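Local structure of benzoylformate Decarboxylase (Polynucleobacter necessarius, 4K9Q) at residues Asn199-Tyr204 with Asp265-Ile270; Gln192-Ser197 with Thr291-Ser296; Ala130-Val135 with Leu160-Lys165. The protein binds thiamine diphosphate and a magnesium ion and probably catalyses the decarboxylation of benzoylformate. All coordinates share one frame; numbering follows the deposited sequence.

Contact 1 of 3, residues Asn199-Tyr204 with Asp265-Ile270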
loop_
_atom_site.group_PDB
_atom_site.type_symbol
_atom_site.label_atom_id
_atom_site.label_comp_id
_atom_site.label_asym_id
_atom_site.label_seq_id
_atom_site.Cartn_x
_atom_site.Cartn_y
_atom_site.Cartn_z
ATOM N N ASN A 199 29.614 -10.702 35.386
ATOM C CA ASN A 199 29.419 -9.276 35.602
ATOM C C ASN A 199 28.335 -8.728 34.680
ATOM O O ASN A 199 28.626 -7.955 33.766
ATOM C CB ASN A 199 30.734 -8.541 35.344
ATOM C CG ASN A 199 30.772 -7.169 35.984
ATOM O OD1 ASN A 199 29.903 -6.813 36.787
ATOM N ND2 ASN A 199 31.794 -6.393 35.647
ATOM N N PRO A 200 27.083 -9.139 34.905
ATOM C CA PRO A 200 25.986 -8.718 34.023
ATOM C C PRO A 200 25.704 -7.222 34.133
ATOM O O PRO A 200 25.961 -6.610 35.173
ATOM C CB PRO A 200 24.791 -9.518 34.551
ATOM C CG PRO A 200 25.122 -9.781 35.983
ATOM C CD PRO A 200 26.607 -9.994 36.007
ATOM N N LEU A 201 25.198 -6.640 33.051
ATOM C CA LEU A 201 24.794 -5.238 33.050
ATOM C C LEU A 201 23.370 -5.149 32.520
ATOM O O LEU A 201 23.021 -5.814 31.547
ATOM C CB LEU A 201 25.761 -4.404 32.197
ATOM C CG LEU A 201 25.440 -2.924 31.934
ATOM C CD1 LEU A 201 26.716 -2.077 31.853
ATOM C CD2 LEU A 201 24.619 -2.793 30.652
ATOM N N LEU A 202 22.542 -4.348 33.180
ATOM C CA LEU A 202 21.139 -4.229 32.804
ATOM C C LEU A 202 20.879 -2.938 32.043
ATOM O O LEU A 202 21.366 -1.877 32.428
ATOM C CB LEU A 202 20.253 -4.289 34.048
ATOM C CG LEU A 202 20.201 -5.608 34.811
ATOM C CD1 LEU A 202 19.477 -5.425 36.126
ATOM C CD2 LEU A 202 19.501 -6.645 33.971
ATOM N N ILE A 203 20.117 -3.040 30.955
ATOM C CA ILE A 203 19.659 -1.866 30.218
ATOM C C ILE A 203 18.138 -1.923 30.199
ATOM O O ILE A 203 17.557 -2.878 29.688
ATOM C CB ILE A 203 20.200 -1.840 28.782
ATOM C CG1 ILE A 203 21.733 -1.811 28.798
ATOM C CG2 ILE A 203 19.631 -0.627 28.011
ATOM C CD1 ILE A 203 22.348 -1.867 27.417
ATOM N N TYR A 204 17.496 -0.915 30.781
ATOM C CA TYR A 204 16.031 -0.898 30.887
ATOM C C TYR A 204 15.422 0.133 29.935
ATOM O O TYR A 204 15.927 1.252 29.812
ATOM C CB TYR A 204 15.595 -0.544 32.313
ATOM C CG TYR A 204 15.691 -1.649 33.342
ATOM C CD1 TYR A 204 16.242 -2.888 33.035
ATOM C CD2 TYR A 204 15.222 -1.442 34.635
ATOM C CE1 TYR A 204 16.319 -3.899 33.997
ATOM C CE2 TYR A 204 15.294 -2.440 35.597
ATOM C CZ TYR A 204 15.842 -3.661 35.274
ATOM O OH TYR A 204 15.901 -4.637 36.241
ATOM N N ASP A 265 30.279 -9.027 30.813
ATOM C CA ASP A 265 30.205 -10.171 29.901
ATOM C C ASP A 265 28.812 -10.413 29.324
ATOM O O ASP A 265 28.672 -10.919 28.211
ATOM C CB ASP A 265 30.750 -11.452 30.554
ATOM C CG ASP A 265 30.053 -11.806 31.861
ATOM O OD1 ASP A 265 29.419 -10.924 32.478
ATOM O OD2 ASP A 265 30.163 -12.980 32.281
ATOM N N LEU A 266 27.784 -10.049 30.079
ATOM C CA LEU A 266 26.417 -10.268 29.623
ATOM C C LEU A 266 25.640 -8.958 29.672
ATOM O O LEU A 266 25.593 -8.300 30.708
ATOM C CB LEU A 266 25.728 -11.336 30.485
ATOM C CG LEU A 266 24.294 -11.696 30.105
ATOM C CD1 LEU A 266 24.269 -12.310 28.720
ATOM C CD2 LEU A 266 23.684 -12.642 31.125
ATOM N N ILE A 267 25.035 -8.584 28.547
ATOM C CA ILE A 267 24.211 -7.370 28.498
ATOM C C ILE A 267 22.741 -7.792 28.464
ATOM O O ILE A 267 22.316 -8.506 27.559
ATOM C CB ILE A 267 24.527 -6.507 27.254
ATOM C CG1 ILE A 267 26.038 -6.263 27.121
ATOM C CG2 ILE A 267 23.767 -5.182 27.307
ATOM C CD1 ILE A 267 26.677 -5.698 28.357
ATOM N N VAL A 268 21.977 -7.372 29.466
ATOM C CA VAL A 268 20.585 -7.776 29.591
ATOM C C VAL A 268 19.659 -6.576 29.357
ATOM O O VAL A 268 19.556 -5.678 30.200
ATOM C CB VAL A 268 20.305 -8.396 30.974
ATOM C CG1 VAL A 268 18.860 -8.889 31.058
ATOM C CG2 VAL A 268 21.267 -9.554 31.242
ATOM N N VAL A 269 18.992 -6.562 28.206
ATOM C CA VAL A 269 18.123 -5.446 27.837
ATOM C C VAL A 269 16.661 -5.807 28.059
ATOM O O VAL A 269 16.149 -6.739 27.432
ATOM C CB VAL A 269 18.315 -5.072 26.352
ATOM C CG1 VAL A 269 17.501 -3.827 25.999
ATOM C CG2 VAL A 269 19.807 -4.869 26.038
ATOM N N ILE A 270 15.984 -5.076 28.939
ATOM C CA ILE A 270 14.583 -5.362 29.233
ATOM C C ILE A 270 13.678 -4.196 28.840
ATOM O O ILE A 270 13.803 -3.097 29.386
ATOM C CB ILE A 270 14.387 -5.719 30.730
ATOM C CG1 ILE A 270 15.259 -6.927 31.100
ATOM C CG2 ILE A 270 12.924 -6.032 31.024
ATOM C CD1 ILE A 270 15.154 -7.313 32.555
#
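Two neighbouring strands in the middle of the central domain's parallel sheet meet here, 201-204 beside 266-270. Their axes come within 4.6 Å and their directions differ by 22°. Four backbone bonds join them. Leu201 N gives to Leu266 O, and Leu201 O takes Val268 N at 2.8 Å. Ile203 N then gives to Val268 O, and Ile203 O takes Ile270 N. Leu201 and Ile203 thus use both N and O, and the pairing alternates as in any regular parallel pair. The Asp265 carboxylate adds a bond at the Asn199 end of the pair. Asn199 N reaches Asp265 OD1 at 2.9 Å, on the syn side but 34° out of the carboxylate plane. Asp265 OD2 holds Lys198 N, so this carboxylate bridges two successive backbone amides.

Side chains pack side by side on both faces. On the face of Leu201, Ile203, Ile267 and Val269, the tip of Ile203 leans back along the sheet. Its CD1 meets Ile267 CG2 at 3.6 Å. Ile203 CG1 stands anti to its carbonyl carbon (chi1 -60°); with the chain extended beyond it, this carries CD1 to that methyl. Val269 CG2 lies alongside Ile203 CB at 4.1 Å. On the other face Leu202 CD2 rests on Val268 CB at 3.6 Å, and Tyr204 CE1 touches Ile270 CD1 at 3.9 Å. The Tyr204 hydroxyl is hydrogen-bonded to Gly217 O. Phe220 of helix 214-224 packs on Leu202, Tyr204 and Ile270. The six-stranded parallel sheet has strand order 3-2-1-4-5-6, with this pair the central 1-4 neighbours, as in Rossmann-like folds.

Contact 2 of 3, residues Gln192-Ser197 with Thr291-Ser296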
loop_
_atom_site.group_PDB
_atom_site.type_symbol
_atom_site.label_atom_id
_atom_site.label_comp_id
_atom_site.label_asym_id
_atom_site.label_seq_id
_atom_site.Cartn_x
_atom_site.Cartn_y
_atom_site.Cartn_z
ATOM N N GLN A 192 19.370 -18.964 33.137
ATOM C CA GLN A 192 20.614 -19.729 33.168
ATOM C C GLN A 192 21.799 -18.875 32.718
ATOM O O GLN A 192 22.868 -18.902 33.337
ATOM C CB GLN A 192 20.505 -20.978 32.296
ATOM C CG GLN A 192 19.578 -22.047 32.854
ATOM C CD GLN A 192 19.315 -23.176 31.864
ATOM O OE1 GLN A 192 19.821 -23.170 30.740
ATOM N NE2 GLN A 192 18.518 -24.152 32.284
ATOM N N ARG A 193 21.616 -18.124 31.633
ATOM C CA ARG A 193 22.674 -17.240 31.137
ATOM C C ARG A 193 23.034 -16.216 32.198
ATOM O O ARG A 193 24.209 -15.967 32.468
ATOM C CB ARG A 193 22.240 -16.529 29.850
ATOM C CG ARG A 193 22.045 -17.457 28.667
ATOM C CD ARG A 193 23.328 -17.633 27.884
ATOM N NE ARG A 193 23.763 -16.386 27.255
ATOM C CZ ARG A 193 23.260 -15.910 26.118
ATOM N NH1 ARG A 193 22.297 -16.574 25.488
ATOM N NH2 ARG A 193 23.711 -14.766 25.616
ATOM N N ILE A 194 22.015 -15.620 32.808
ATOM C CA ILE A 194 22.245 -14.577 33.802
ATOM C C ILE A 194 22.979 -15.131 35.024
ATOM O O ILE A 194 23.944 -14.538 35.506
ATOM C CB ILE A 194 20.926 -13.909 34.232
ATOM C CG1 ILE A 194 20.333 -13.134 33.051
ATOM C CG2 ILE A 194 21.160 -12.988 35.415
ATOM C CD1 ILE A 194 18.909 -12.662 33.285
ATOM N N THR A 195 22.523 -16.281 35.505
ATOM C CA THR A 195 23.116 -16.917 36.676
ATOM C C THR A 195 24.586 -17.256 36.441
ATOM O O THR A 195 25.415 -17.125 37.343
ATOM C CB THR A 195 22.326 -18.189 37.071
ATOM O OG1 THR A 195 21.016 -17.808 37.510
ATOM C CG2 THR A 195 23.025 -18.932 38.191
ATOM N N ALA A 196 24.910 -17.670 35.221
ATOM C CA ALA A 196 26.280 -18.062 34.879
ATOM C C ALA A 196 27.220 -16.884 34.619
ATOM O O ALA A 196 28.445 -17.043 34.658
ATOM C CB ALA A 196 26.274 -18.983 33.682
ATOM N N SER A 197 26.660 -15.711 34.339
ATOM C CA SER A 197 27.478 -14.546 34.010
ATOM C C SER A 197 28.263 -14.034 35.214
ATOM O O SER A 197 27.817 -14.155 36.355
ATOM C CB SER A 197 26.608 -13.424 33.431
ATOM O OG SER A 197 25.803 -12.838 34.435
ATOM N N THR A 291 27.895 -10.978 25.232
ATOM C CA THR A 291 26.711 -11.437 24.506
ATOM C C THR A 291 25.535 -10.673 25.094
ATOM O O THR A 291 25.662 -10.058 26.157
ATOM C CB THR A 291 26.472 -12.950 24.637
ATOM O OG1 THR A 291 26.162 -13.278 25.997
ATOM C CG2 THR A 291 27.711 -13.730 24.181
ATOM N N LEU A 292 24.401 -10.700 24.406
ATOM C CA LEU A 292 23.257 -9.885 24.806
ATOM C C LEU A 292 21.949 -10.674 24.845
ATOM O O LEU A 292 21.701 -11.531 23.988
ATOM C CB LEU A 292 23.128 -8.680 23.861
ATOM C CG LEU A 292 21.988 -7.678 24.079
ATOM C CD1 LEU A 292 22.412 -6.251 23.676
ATOM C CD2 LEU A 292 20.758 -8.114 23.300
ATOM N N LEU A 293 21.118 -10.365 25.843
ATOM C CA LEU A 293 19.746 -10.864 25.898
ATOM C C LEU A 293 18.812 -9.671 25.734
ATOM O O LEU A 293 19.112 -8.582 26.235
ATOM C CB LEU A 293 19.459 -11.537 27.242
ATOM C CG LEU A 293 20.419 -12.656 27.646
ATOM C CD1 LEU A 293 20.086 -13.168 29.034
ATOM C CD2 LEU A 293 20.361 -13.775 26.632
ATOM N N GLN A 294 17.690 -9.878 25.043
ATOM C CA GLN A 294 16.685 -8.825 24.845
ATOM C C GLN A 294 15.276 -9.326 25.173
ATOM O O GLN A 294 14.892 -10.408 24.743
ATOM C CB GLN A 294 16.690 -8.339 23.387
ATOM C CG GLN A 294 15.702 -7.188 23.137
ATOM C CD GLN A 294 15.534 -6.841 21.668
ATOM O OE1 GLN A 294 15.983 -7.574 20.788
ATOM N NE2 GLN A 294 14.893 -5.704 21.398
ATOM N N VAL A 295 14.509 -8.532 25.920
ATOM C CA VAL A 295 13.073 -8.767 26.112
ATOM C C VAL A 295 12.345 -7.521 25.625
ATOM O O VAL A 295 12.701 -6.408 26.025
ATOM C CB VAL A 295 12.730 -8.967 27.608
ATOM C CG1 VAL A 295 11.210 -8.981 27.837
ATOM C CG2 VAL A 295 13.375 -10.240 28.145
ATOM N N SER A 296 11.371 -7.694 24.735
ATOM C CA SER A 296 10.520 -6.588 24.301
ATOM C C SER A 296 9.101 -7.114 24.199
ATOM O O SER A 296 8.903 -8.304 23.945
ATOM C CB SER A 296 10.974 -6.040 22.944
ATOM O OG SER A 296 10.067 -5.059 22.456
HETATM O O HOH W 1 23.420 -13.731 23.121
#
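Arg193 and Thr291 make the polar part of this helix-to-strand contact. Arg193 NH2 donates to Thr291 OG1 at 2.9 Å, with the hydroxyl oxygen close to the guanidinium plane (15° out of it). The same NH2 gives to a water at 2.7 Å, which lies in that plane at the edge. The water passes a bond on to Leu292 O, so the arginine reaches the strand backbone through it. Arg193 NH1 forms a salt bridge with Asp309, on the outermost strand 309-312. The Thr291 hydroxyl, the water and Asp309 together probably fix the rotation of the guanidinium group.

The last turn of helix 184-196, residues 192-196, packs on strand 291-296 of the Rossmann-like central sheet; the axes of these segments approach to 10.5 Å at 137°.

The apolar part centres on Leu293. Its CD2 sits over one face of the Arg193 guanidinium, 3.6 Å from NH1 and offset toward the rim. Bends at chi2 and chi3 fold the arginine chain back over this methyl. Leu293 CD1 takes the other neighbour, Ile194 CG1, at 4.0 Å. Beyond Leu293, Ile194 also touches Leu266 of strand 266-270 and Phe220 of helix 214-224.

Contact 3 of 3, residues Ala130-Val135 with Leu160-Lys165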
loop_
_atom_site.group_PDB
_atom_site.type_symbol
_atom_site.label_atom_id
_atom_site.label_comp_id
_atom_site.label_asym_id
_atom_site.label_seq_id
_atom_site.Cartn_x
_atom_site.Cartn_y
_atom_site.Cartn_z
ATOM N N ALA A 130 -17.931 -1.671 5.648
ATOM C CA ALA A 130 -18.579 -2.015 4.388
ATOM C C ALA A 130 -20.067 -1.651 4.363
ATOM O O ALA A 130 -20.683 -1.668 3.309
ATOM C CB ALA A 130 -18.394 -3.512 4.082
ATOM N N ARG A 131 -20.635 -1.331 5.521
ATOM C CA ARG A 131 -22.021 -0.857 5.602
ATOM C C ARG A 131 -22.246 -0.188 6.965
ATOM O O ARG A 131 -21.467 -0.399 7.898
ATOM C CB ARG A 131 -23.000 -2.014 5.386
ATOM C CG ARG A 131 -22.776 -3.126 6.343
ATOM C CD ARG A 131 -23.538 -4.407 6.008
ATOM N NE ARG A 131 -23.406 -5.267 7.169
ATOM C CZ ARG A 131 -24.347 -6.071 7.631
ATOM N NH1 ARG A 131 -25.513 -6.172 6.999
ATOM N NH2 ARG A 131 -24.106 -6.782 8.722
ATOM N N PRO A 132 -23.288 0.647 7.075
ATOM C CA PRO A 132 -23.590 1.281 8.366
ATOM C C PRO A 132 -23.756 0.261 9.497
ATOM O O PRO A 132 -23.321 0.510 10.622
ATOM C CB PRO A 132 -24.925 1.988 8.112
ATOM C CG PRO A 132 -25.006 2.162 6.630
ATOM C CD PRO A 132 -24.212 1.059 6.005
ATOM N N GLU A 133 -24.377 -0.874 9.191
ATOM C CA GLU A 133 -24.589 -1.934 10.174
ATOM C C GLU A 133 -23.299 -2.386 10.864
ATOM O O GLU A 133 -23.328 -2.851 12.009
ATOM C CB GLU A 133 -25.270 -3.141 9.521
ATOM C CG GLU A 133 -26.749 -2.948 9.193
ATOM C CD GLU A 133 -27.005 -2.215 7.878
ATOM O OE1 GLU A 133 -26.045 -1.745 7.227
ATOM O OE2 GLU A 133 -28.188 -2.107 7.489
ATOM N N ASP A 134 -22.169 -2.254 10.170
ATOM C CA ASP A 134 -20.893 -2.726 10.689
ATOM C C ASP A 134 -20.144 -1.713 11.543
ATOM O O ASP A 134 -19.081 -2.035 12.091
ATOM C CB ASP A 134 -19.981 -3.150 9.540
ATOM C CG ASP A 134 -20.560 -4.304 8.735
ATOM O OD1 ASP A 134 -21.212 -5.190 9.331
ATOM O OD2 ASP A 134 -20.365 -4.317 7.505
ATOM N N VAL A 135 -20.675 -0.495 11.670
ATOM C CA VAL A 135 -19.925 0.549 12.371
ATOM C C VAL A 135 -19.639 0.221 13.849
ATOM O O VAL A 135 -18.490 0.329 14.291
ATOM C CB VAL A 135 -20.549 1.965 12.177
ATOM C CG1 VAL A 135 -19.885 2.989 13.115
ATOM C CG2 VAL A 135 -20.447 2.391 10.710
ATOM N N LEU A 160 -20.349 9.945 6.537
ATOM C CA LEU A 160 -21.162 10.788 7.418
ATOM C C LEU A 160 -22.617 10.351 7.504
ATOM O O LEU A 160 -23.300 10.630 8.491
ATOM C CB LEU A 160 -21.081 12.254 6.973
ATOM C CG LEU A 160 -21.742 12.579 5.632
ATOM C CD1 LEU A 160 -23.172 13.048 5.873
ATOM C CD2 LEU A 160 -20.943 13.651 4.907
ATOM N N ASP A 161 -23.082 9.679 6.462
ATOM C CA ASP A 161 -24.480 9.266 6.386
ATOM C C ASP A 161 -24.800 8.010 7.195
ATOM O O ASP A 161 -25.974 7.668 7.356
ATOM C CB ASP A 161 -24.929 9.096 4.923
ATOM C CG ASP A 161 -24.071 8.099 4.132
ATOM O OD1 ASP A 161 -22.832 8.051 4.310
ATOM O OD2 ASP A 161 -24.653 7.368 3.293
ATOM N N ASP A 162 -23.777 7.325 7.709
ATOM C CA ASP A 162 -24.017 6.073 8.426
ATOM C C ASP A 162 -24.725 6.299 9.766
ATOM O O ASP A 162 -25.529 5.466 10.199
ATOM C CB ASP A 162 -22.705 5.331 8.705
ATOM C CG ASP A 162 -22.082 4.708 7.457
ATOM O OD1 ASP A 162 -22.670 4.775 6.356
ATOM O OD2 ASP A 162 -20.986 4.133 7.602
ATOM N N TRP A 163 -24.414 7.418 10.418
ATOM C CA TRP A 163 -24.756 7.618 11.820
ATOM C C TRP A 163 -26.244 7.609 12.131
ATOM O O TRP A 163 -26.644 7.145 13.197
ATOM C CB TRP A 163 -24.106 8.904 12.353
ATOM C CG TRP A 163 -22.622 8.814 12.311
ATOM C CD1 TRP A 163 -21.774 9.471 11.459
ATOM C CD2 TRP A 163 -21.799 7.982 13.135
ATOM N NE1 TRP A 163 -20.473 9.103 11.716
ATOM C CE2 TRP A 163 -20.461 8.192 12.739
ATOM C CE3 TRP A 163 -22.063 7.078 14.170
ATOM C CZ2 TRP A 163 -19.394 7.532 13.346
ATOM C CZ3 TRP A 163 -21.001 6.435 14.775
ATOM C CH2 TRP A 163 -19.684 6.663 14.359
ATOM N N GLU A 164 -27.049 8.122 11.206
ATOM C CA GLU A 164 -28.495 8.235 11.411
ATOM C C GLU A 164 -29.261 6.990 10.977
ATOM O O GLU A 164 -30.486 6.934 11.116
ATOM C CB GLU A 164 -29.042 9.431 10.630
ATOM C CG GLU A 164 -28.916 9.268 9.118
ATOM C CD GLU A 164 -29.506 10.435 8.343
ATOM O OE1 GLU A 164 -29.394 10.428 7.100
ATOM O OE2 GLU A 164 -30.078 11.354 8.966
ATOM N N LYS A 165 -28.563 6.004 10.424
ATOM C CA LYS A 165 -29.244 4.792 9.950
ATOM C C LYS A 165 -29.769 3.960 11.123
ATOM O O LYS A 165 -29.068 3.748 12.114
ATOM C CB LYS A 165 -28.312 3.935 9.083
ATOM C CG LYS A 165 -27.772 4.622 7.817
ATOM C CD LYS A 165 -28.891 4.944 6.830
ATOM C CE LYS A 165 -28.340 5.379 5.480
ATOM N NZ LYS A 165 -27.929 6.796 5.514
#
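Pro132 and Val135 pack against Asp162, Trp163 and Lys165 in a loop-to-loop contact at the edge of the N-terminal domain. One loop leads into helix 135-147; the other follows strand 154-159. Contact between them is by van der Waals packing. The Pro132 ring lies across the side chain of Asp162 at about a right angle, with CG 3.5 Å from Asp162 OD1. The ring also touches the aliphatic part of Lys165, CG to CG at 3.9 Å. The chain of Lys165 bends away beyond that point, and its NZ donates a hydrogen bond to Asp161 O at 2.8 Å. Lys165 N also donates a hydrogen bond to Asp162 O, closing a type I turn.

Val135 divides its two methyls. CG2 meets Asp162 OD2 at 3.6 Å. CG1 touches the outer six-membered ring of Trp163, 3.9 Å from CH2. The valine has CG1 anti to its backbone N (chi1 170°), which turns the two methyls to these separate partners. Asp162 is buried, and its OD2 forms a salt bridge with Arg101. With an alanine in place of Asp162, Arg101 would probably lose this charge partner, and a gap would open beside Pro132 and Val135.

Arg131 of the first loop pairs with Asp134 and with Glu102 of the second subunit. Helix 4-15 packs on Val135 and Trp163 through Val4 and Thr8, so the two loops meet against its start, where Val135 opens helix 135-147.

In the fold
Contacts 1 and 2 both reach one sheet of the central domain, with centres about 7 Å apart. Strand 266-270 pairs with 201-204 on one side and with 291-296 on the other. Ile267 O to Leu293 N and Val269 N to Leu293 O, both 2.8 Å, are probable hydrogen bonds. Along the chain contact 1 is nested within the loop that contact 2 closes. Contact 3 is in the N-terminal domain, its centre about 52 Å from each of the other two; its nearest atoms are about 36 Å from contact 1 and about 30 Å from contact 2. All three lie away from the thiamine diphosphate and magnesium sites, whose metal ligands are Asp429, Asn456 and Glu458.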